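Side-chain contacts in alpha-1,2-mannosidase (PDB 1HCU), which probably trims alpha-1,2-linked mannose residues from high-mannose N-glycans, as a calcium-dependent glycosyl hydrolase of family 47: residues A17-A22 with E456-A461; T64-G69 with D114-P119; A420-C425 with S429-I434. One frame throughout, in Å; residues are numbered along the deposited sequence.

Contact 1: residues A17-A22 with E456-A461; sequences AAVKAA and EALKYA
Val19 of helix 13-33 rests on the turn of helix 451-465 that carries Leu458 and Ala461. Side chain meets side chain only through saturated carbons. CG1 of Val19 touches both residues, lying 3.9 Å from Ala461 CB and 4.0 Å from Leu458 CD2, while its other methyl, CG2, lies against Ala461 alone at 4.1 Å from CB. With CG1 anti to the backbone N (chi1 -179°), the two branches straddle the small alanine. Ala22, one turn further along, adds its CB, 4.0 Å from CD2 of Leu458, so that methyl touches both Val19 and Ala22. A second kind of contact is carbon against backbone: Val19 CG1 also approaches the carbonyl O of Leu458 at 3.3 Å, a close van der Waals meeting and not a hydrogen bond. The helices run nearly antiparallel, at 161° between their directions, with axes 9.5 Å apart. Leu418 of helix 408-425 packs on both Val19 and Ala461, and Tyr462 and Phe465 cover Val19 further. The pair joins a helix near the start of the chain to one near its end, as fits the closed (alpha/alpha)7 barrel of family 47. Since no hydrogen bond crosses between the two segments, their cohesion depends on the fit of buried methyl groups, without the directional demands of polar pairs.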
loop_
_atom_site.group_PDB
_atom_site.type_symbol
_atom_site.label_atom_id
_atom_site.label_comp_id
_atom_site.label_asym_id
_atom_site.label_seq_id
_atom_site.Cartn_x
_atom_site.Cartn_y
_atom_site.Cartn_z
ATOM N N ALA A 17 -10.676 8.092 18.655
ATOM C CA ALA A 17 -11.105 7.052 19.580
ATOM C C ALA A 17 -11.951 6.012 18.855
ATOM O O ALA A 17 -11.809 4.812 19.109
ATOM C CB ALA A 17 -11.901 7.668 20.745
ATOM N N ALA A 18 -12.823 6.464 17.948
ATOM C CA ALA A 18 -13.669 5.536 17.199
ATOM C C ALA A 18 -12.827 4.559 16.372
ATOM O O ALA A 18 -13.096 3.350 16.356
ATOM C CB ALA A 18 -14.628 6.300 16.295
ATOM N N VAL A 19 -11.804 5.076 15.696
ATOM C CA VAL A 19 -10.933 4.233 14.879
ATOM C C VAL A 19 -10.179 3.258 15.786
ATOM O O VAL A 19 -10.038 2.074 15.477
ATOM C CB VAL A 19 -9.923 5.090 14.083
ATOM C CG1 VAL A 19 -9.038 4.199 13.218
ATOM C CG2 VAL A 19 -10.675 6.089 13.224
ATOM N N LYS A 20 -9.712 3.767 16.919
ATOM C CA LYS A 20 -8.997 2.940 17.874
ATOM C C LYS A 20 -9.935 1.828 18.361
ATOM O O LYS A 20 -9.516 0.684 18.540
ATOM C CB LYS A 20 -8.506 3.806 19.033
ATOM C CG LYS A 20 -7.613 3.073 20.001
ATOM C CD LYS A 20 -7.006 4.012 21.031
ATOM C CE LYS A 20 -6.151 3.216 21.999
ATOM N NZ LYS A 20 -5.477 4.066 23.004
ATOM N N ALA A 21 -11.212 2.161 18.540
ATOM C CA ALA A 21 -12.207 1.185 18.981
ATOM C C ALA A 21 -12.436 0.102 17.917
ATOM O O ALA A 21 -12.615 -1.073 18.254
ATOM C CB ALA A 21 -13.531 1.897 19.314
ATOM N N ALA A 22 -12.439 0.490 16.642
ATOM C CA ALA A 22 -12.616 -0.475 15.552
ATOM C C ALA A 22 -11.416 -1.415 15.488
ATOM O O ALA A 22 -11.554 -2.607 15.181
ATOM C CB ALA A 22 -12.783 0.243 14.215
ATOM N N GLU A 456 -3.015 -0.769 7.428
ATOM C CA GLU A 456 -3.243 0.432 6.635
ATOM C C GLU A 456 -4.523 1.232 6.831
ATOM O O GLU A 456 -4.485 2.391 7.227
ATOM C CB GLU A 456 -3.122 0.065 5.157
ATOM C CG GLU A 456 -1.833 -0.644 4.783
ATOM C CD GLU A 456 -1.636 -0.697 3.272
ATOM O OE1 GLU A 456 -1.802 -1.785 2.676
ATOM O OE2 GLU A 456 -1.326 0.360 2.685
ATOM N N ALA A 457 -5.658 0.630 6.510
ATOM C CA ALA A 457 -6.912 1.342 6.643
ATOM C C ALA A 457 -7.075 1.969 8.023
ATOM O O ALA A 457 -7.332 3.165 8.131
ATOM C CB ALA A 457 -8.072 0.418 6.343
ATOM N N LEU A 458 -6.904 1.178 9.079
ATOM C CA LEU A 458 -7.071 1.696 10.439
ATOM C C LEU A 458 -5.949 2.647 10.866
ATOM O O LEU A 458 -6.154 3.531 11.700
ATOM C CB LEU A 458 -7.210 0.529 11.430
ATOM C CG LEU A 458 -8.514 -0.285 11.297
ATOM C CD1 LEU A 458 -8.497 -1.486 12.253
ATOM C CD2 LEU A 458 -9.706 0.610 11.621
ATOM N N LYS A 459 -4.769 2.469 10.280
ATOM C CA LYS A 459 -3.614 3.307 10.576
ATOM C C LYS A 459 -3.812 4.719 10.001
ATOM O O LYS A 459 -3.706 5.705 10.719
ATOM C CB LYS A 459 -2.351 2.659 9.984
ATOM C CG LYS A 459 -1.098 3.526 10.040
ATOM C CD LYS A 459 -0.208 3.171 11.195
ATOM C CE LYS A 459 1.009 2.345 10.774
ATOM N NZ LYS A 459 0.702 0.968 10.286
ATOM N N TYR A 460 -4.104 4.823 8.708
ATOM C CA TYR A 460 -4.299 6.141 8.110
ATOM C C TYR A 460 -5.523 6.847 8.694
ATOM O O TYR A 460 -5.481 8.052 8.942
ATOM C CB TYR A 460 -4.417 6.042 6.582
ATOM C CG TYR A 460 -3.113 5.670 5.889
ATOM C CD1 TYR A 460 -1.974 6.472 6.012
ATOM C CD2 TYR A 460 -3.015 4.500 5.135
ATOM C CE1 TYR A 460 -0.767 6.108 5.401
ATOM C CE2 TYR A 460 -1.820 4.132 4.521
ATOM C CZ TYR A 460 -0.699 4.933 4.658
ATOM O OH TYR A 460 0.489 4.552 4.067
ATOM N N ALA A 461 -6.604 6.096 8.919
ATOM C CA ALA A 461 -7.824 6.666 9.476
ATOM C C ALA A 461 -7.547 7.290 10.848
ATOM O O ALA A 461 -8.012 8.390 11.156
ATOM C CB ALA A 461 -8.902 5.591 9.595
#

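Contact 2: residues T64-G69 with D114-P119; sequences TAILMG and DLLRGP
Ile66 lays its CD1 methyl over the branch point of Leu116, 3.5 Å from CG and equally near CD2 of the same residue. Its side chain has CG1 beside the backbone N (chi1 -71°), anti to the carbonyl carbon, and is extended beyond it (chi2 172°), which carries CD1 across to helix 98-117. The two side chains meet at a slant, and CG1 of Ile66 follows along Leu116 CD2 at 4.0 Å. The other branch of the isoleucine, CG2, sits between the two leucines, 4.2 Å from Leu115 CB and as far from Leu116 CD2. A separate pairing lies beside it: Leu67 CD2 presses on Leu115 CD1 at 3.8 Å, the two side chains crossing at about a right angle. All four residues are buried, and no hydrogen bond links the segments. Helix 56-67 is closed just beyond by a Schellman motif, in which Gly69 has positive phi and its N bonds back to Ile66 O at 3.1 Å. In the surrounding fold, Phe120 from a loop touches Ile66 and Leu67, and Val471 from another packs on Leu67 and Leu115. Helix 71-80 supplies Val74 against Ile66 and Leu78 against Leu116, while Lys459 of helix 451-465 lies on Leu67, placing this leucine and isoleucine seam between helices 56-67 and 98-117, with helices 71-80 and 451-465 as neighbours.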
loop_
_atom_site.group_PDB
_atom_site.type_symbol
_atom_site.label_atom_id
_atom_site.label_comp_id
_atom_site.label_asym_id
_atom_site.label_seq_id
_atom_site.Cartn_x
_atom_site.Cartn_y
_atom_site.Cartn_z
ATOM N N THR A 64 0.640 -0.473 14.110
ATOM C CA THR A 64 -0.565 0.322 14.255
ATOM C C THR A 64 -0.895 0.351 15.746
ATOM O O THR A 64 -1.254 1.395 16.292
ATOM C CB THR A 64 -1.743 -0.283 13.461
ATOM O OG1 THR A 64 -1.418 -0.299 12.063
ATOM C CG2 THR A 64 -3.006 0.542 13.667
ATOM N N ALA A 65 -0.739 -0.796 16.408
ATOM C CA ALA A 65 -1.008 -0.915 17.842
ATOM C C ALA A 65 -0.053 -0.035 18.638
ATOM O O ALA A 65 -0.408 0.478 19.695
ATOM C CB ALA A 65 -0.861 -2.370 18.283
ATOM N N ILE A 66 1.164 0.129 18.135
ATOM C CA ILE A 66 2.153 0.957 18.819
ATOM C C ILE A 66 1.767 2.435 18.754
ATOM O O ILE A 66 1.816 3.132 19.760
ATOM C CB ILE A 66 3.559 0.779 18.194
ATOM C CG1 ILE A 66 4.107 -0.604 18.526
ATOM C CG2 ILE A 66 4.505 1.849 18.714
ATOM C CD1 ILE A 66 5.390 -0.927 17.806
ATOM N N LEU A 67 1.373 2.900 17.572
ATOM C CA LEU A 67 0.994 4.305 17.380
ATOM C C LEU A 67 -0.282 4.675 18.133
ATOM O O LEU A 67 -0.524 5.849 18.416
ATOM C CB LEU A 67 0.810 4.605 15.886
ATOM C CG LEU A 67 2.011 4.328 14.976
ATOM C CD1 LEU A 67 1.635 4.600 13.525
ATOM C CD2 LEU A 67 3.183 5.204 15.392
ATOM N N MET A 68 -1.097 3.670 18.444
ATOM C CA MET A 68 -2.343 3.891 19.159
ATOM C C MET A 68 -2.153 3.809 20.669
ATOM O O MET A 68 -3.072 4.090 21.431
ATOM C CB MET A 68 -3.393 2.863 18.728
ATOM C CG MET A 68 -3.895 3.047 17.306
ATOM S SD MET A 68 -4.990 1.707 16.802
ATOM C CE MET A 68 -5.939 2.493 15.493
ATOM N N GLY A 69 -0.963 3.418 21.105
ATOM C CA GLY A 69 -0.716 3.321 22.534
ATOM C C GLY A 69 -1.315 2.071 23.161
ATOM O O GLY A 69 -1.601 2.052 24.358
ATOM N N ASP A 114 11.869 0.246 14.390
ATOM C CA ASP A 114 12.207 1.663 14.378
ATOM C C ASP A 114 11.365 2.477 15.362
ATOM O O ASP A 114 11.872 3.397 16.000
ATOM C CB ASP A 114 12.070 2.252 12.967
ATOM C CG ASP A 114 13.270 1.935 12.075
ATOM O OD1 ASP A 114 14.372 1.703 12.615
ATOM O OD2 ASP A 114 13.120 1.940 10.834
ATOM N N LEU A 115 10.087 2.145 15.496
ATOM C CA LEU A 115 9.239 2.881 16.420
ATOM C C LEU A 115 9.592 2.575 17.882
ATOM O O LEU A 115 9.745 3.494 18.692
ATOM C CB LEU A 115 7.763 2.566 16.158
ATOM C CG LEU A 115 7.194 3.033 14.806
ATOM C CD1 LEU A 115 5.759 2.547 14.660
ATOM C CD2 LEU A 115 7.251 4.544 14.705
ATOM N N LEU A 116 9.744 1.292 18.208
ATOM C CA LEU A 116 10.067 0.885 19.576
ATOM C C LEU A 116 11.461 1.321 20.048
ATOM O O LEU A 116 11.746 1.299 21.241
ATOM C CB LEU A 116 9.902 -0.637 19.727
ATOM C CG LEU A 116 8.449 -1.111 19.573
ATOM C CD1 LEU A 116 8.355 -2.603 19.832
ATOM C CD2 LEU A 116 7.561 -0.355 20.544
ATOM N N ARG A 117 12.324 1.705 19.110
ATOM C CA ARG A 117 13.658 2.178 19.454
ATOM C C ARG A 117 13.717 3.692 19.321
ATOM O O ARG A 117 14.675 4.326 19.766
ATOM C CB ARG A 117 14.720 1.572 18.544
ATOM C CG ARG A 117 14.920 0.094 18.736
ATOM C CD ARG A 117 16.264 -0.309 18.206
ATOM N NE ARG A 117 17.342 0.174 19.060
ATOM C CZ ARG A 117 18.610 0.251 18.677
ATOM N NH1 ARG A 117 18.948 -0.119 17.448
ATOM N NH2 ARG A 117 19.537 0.694 19.516
ATOM N N GLY A 118 12.688 4.265 18.713
ATOM C CA GLY A 118 12.649 5.699 18.527
ATOM C C GLY A 118 11.689 6.435 19.445
ATOM O O GLY A 118 11.741 6.276 20.664
ATOM N N PRO A 119 10.778 7.236 18.875
ATOM C CA PRO A 119 9.788 8.029 19.608
ATOM C C PRO A 119 8.647 7.265 20.272
ATOM O O PRO A 119 7.747 7.879 20.836
ATOM C CB PRO A 119 9.282 8.993 18.544
ATOM C CG PRO A 119 9.239 8.106 17.339
ATOM C CD PRO A 119 10.558 7.346 17.419
#

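Contact 3: residues A420-C425 with S429-I434; sequences AIEDAC and SAYSSI
Tyr431 and Glu422 lie side by side and point the same way, the tyrosine CE2 resting 3.5 Å from Glu422 CB. Glu422 holds CG between its backbone N and carbonyl carbon (chi1 52°) and is extended beyond, which runs the chain alongside the ring; the carboxylate plane is turned only 13° from the ring plane, and OE1 and Tyr431 OH remain 4.0 Å apart. Ile434 likewise places CG1 between backbone N and carbonyl carbon (chi1 50°), with CG2 anti to the carbonyl carbon, so that CG1, CG2 and CD1 all face Cys425 SG, CG2 nearest at 3.8 Å. That methyl also meets Ala424 O. Cys425 O accepts a hydrogen bond from the backbone N of Ser432 at 2.9 Å, and Tyr431 CA comes to the same oxygen in a CA-H...O contact. Ser432 OG bonds to Ser433 O and is held from outside by the N of Asp448. Ala22 and Ser26 of helix 13-33 touch Tyr431, and the Trp453 ring meets its ring. Replacing Tyr431 with alanine is likely to leave Glu422 CB and Trp453 without the ring they pack on. Beyond helix 408-425, the short antiparallel pair 426-427/430-431 turns the chain back on the helix end; Ile434 lies about 9 Å from Glu353, the predicted proton donor, side chain to side chain. One directional backbone bond thus joins helix end to returning chain, and ring and Cys425-Ile434 packing supply the rest.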
loop_
_atom_site.group_PDB
_atom_site.type_symbol
_atom_site.label_atom_id
_atom_site.label_comp_id
_atom_site.label_asym_id
_atom_site.label_seq_id
_atom_site.Cartn_x
_atom_site.Cartn_y
_atom_site.Cartn_z
ATOM N N ALA A 420 -18.808 5.049 6.486
ATOM C CA ALA A 420 -19.463 4.231 5.469
ATOM C C ALA A 420 -18.907 2.812 5.529
ATOM O O ALA A 420 -19.656 1.832 5.461
ATOM C CB ALA A 420 -19.249 4.825 4.083
ATOM N N ILE A 421 -17.592 2.706 5.673
ATOM C CA ILE A 421 -16.924 1.413 5.746
ATOM C C ILE A 421 -17.400 0.558 6.924
ATOM O O ILE A 421 -17.755 -0.605 6.742
ATOM C CB ILE A 421 -15.387 1.588 5.844
ATOM C CG1 ILE A 421 -14.844 2.125 4.516
ATOM C CG2 ILE A 421 -14.729 0.269 6.226
ATOM C CD1 ILE A 421 -13.364 2.456 4.545
ATOM N N GLU A 422 -17.420 1.112 8.132
ATOM C CA GLU A 422 -17.857 0.293 9.251
ATOM C C GLU A 422 -19.349 0.009 9.296
ATOM O O GLU A 422 -19.758 -1.034 9.804
ATOM C CB GLU A 422 -17.382 0.865 10.593
ATOM C CG GLU A 422 -17.692 2.308 10.881
ATOM C CD GLU A 422 -17.188 2.715 12.263
ATOM O OE1 GLU A 422 -16.084 2.268 12.647
ATOM O OE2 GLU A 422 -17.887 3.484 12.963
ATOM N N ASP A 423 -20.165 0.903 8.750
ATOM C CA ASP A 423 -21.604 0.665 8.754
ATOM C C ASP A 423 -21.971 -0.512 7.846
ATOM O O ASP A 423 -22.917 -1.245 8.129
ATOM C CB ASP A 423 -22.381 1.915 8.313
ATOM C CG ASP A 423 -22.294 3.053 9.321
ATOM O OD1 ASP A 423 -22.265 2.782 10.540
ATOM O OD2 ASP A 423 -22.278 4.225 8.896
ATOM N N ALA A 424 -21.223 -0.702 6.762
ATOM C CA ALA A 424 -21.517 -1.796 5.843
ATOM C C ALA A 424 -20.614 -3.012 6.032
ATOM O O ALA A 424 -21.044 -4.143 5.823
ATOM C CB ALA A 424 -21.437 -1.303 4.404
ATOM N N CYS A 425 -19.370 -2.783 6.444
ATOM C CA CYS A 425 -18.428 -3.879 6.627
ATOM C C CYS A 425 -18.459 -4.535 8.004
ATOM O O CYS A 425 -17.886 -5.611 8.201
ATOM C CB CYS A 425 -17.021 -3.403 6.281
ATOM S SG CYS A 425 -16.866 -2.923 4.555
ATOM N N SER A 429 -17.788 -11.050 14.205
ATOM C CA SER A 429 -16.971 -10.592 15.323
ATOM C C SER A 429 -16.222 -9.277 15.082
ATOM O O SER A 429 -15.773 -8.640 16.037
ATOM C CB SER A 429 -15.951 -11.669 15.710
ATOM O OG SER A 429 -16.576 -12.931 15.869
ATOM N N ALA A 430 -16.077 -8.874 13.820
ATOM C CA ALA A 430 -15.366 -7.633 13.507
ATOM C C ALA A 430 -15.825 -6.965 12.211
ATOM O O ALA A 430 -16.942 -6.457 12.126
ATOM C CB ALA A 430 -13.863 -7.897 13.456
ATOM N N TYR A 431 -14.947 -6.958 11.210
ATOM C CA TYR A 431 -15.250 -6.348 9.917
ATOM C C TYR A 431 -14.844 -7.289 8.792
ATOM O O TYR A 431 -13.925 -8.097 8.932
ATOM C CB TYR A 431 -14.531 -4.994 9.774
ATOM C CG TYR A 431 -14.878 -4.005 10.871
ATOM C CD1 TYR A 431 -14.220 -4.042 12.101
ATOM C CD2 TYR A 431 -15.918 -3.087 10.708
ATOM C CE1 TYR A 431 -14.592 -3.193 13.146
ATOM C CE2 TYR A 431 -16.304 -2.231 11.747
ATOM C CZ TYR A 431 -15.637 -2.294 12.965
ATOM O OH TYR A 431 -16.040 -1.491 14.015
ATOM N N SER A 432 -15.519 -7.172 7.664
ATOM C CA SER A 432 -15.240 -8.060 6.555
ATOM C C SER A 432 -15.428 -7.418 5.192
ATOM O O SER A 432 -16.058 -6.370 5.060
ATOM C CB SER A 432 -16.151 -9.291 6.663
ATOM O OG SER A 432 -16.109 -10.076 5.487
ATOM N N SER A 433 -14.865 -8.071 4.184
ATOM C CA SER A 433 -14.980 -7.630 2.805
ATOM C C SER A 433 -16.453 -7.754 2.458
ATOM O O SER A 433 -17.149 -8.621 2.990
ATOM C CB SER A 433 -14.179 -8.550 1.883
ATOM O OG SER A 433 -12.854 -8.722 2.345
ATOM N N ILE A 434 -16.918 -6.894 1.560
ATOM C CA ILE A 434 -18.311 -6.896 1.137
ATOM C C ILE A 434 -18.462 -7.138 -0.362
ATOM O O ILE A 434 -17.591 -6.769 -1.154
ATOM C CB ILE A 434 -18.997 -5.577 1.519
ATOM C CG1 ILE A 434 -18.148 -4.389 1.044
ATOM C CG2 ILE A 434 -19.216 -5.543 3.019
ATOM C CD1 ILE A 434 -18.812 -3.035 1.220
#

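How the contacts relate
Contacts 1 and 2 are buried helix-to-helix packing of apolar side chains without a hydrogen bond; contact 3, also mostly buried, lies at a helix end, where a backbone hydrogen bond joins the packing and Glu422 and Ala424 are partly exposed. Contact 1 is central to the set. Its helix 451-465 reaches contact 2 through Lys459, whose NZ probably hydrogen-bonds Thr64 OG1, and its helix 13-33 does so through Lys20 NZ and Met68 O. Helix 13-33 also packs on contact 3, whose helix 408-425 in turn packs on contact 1. Contacts 2 and 3 do not touch, about 11 Å apart at their nearest atoms. Both are nested within the long chain loop that contact 1 closes.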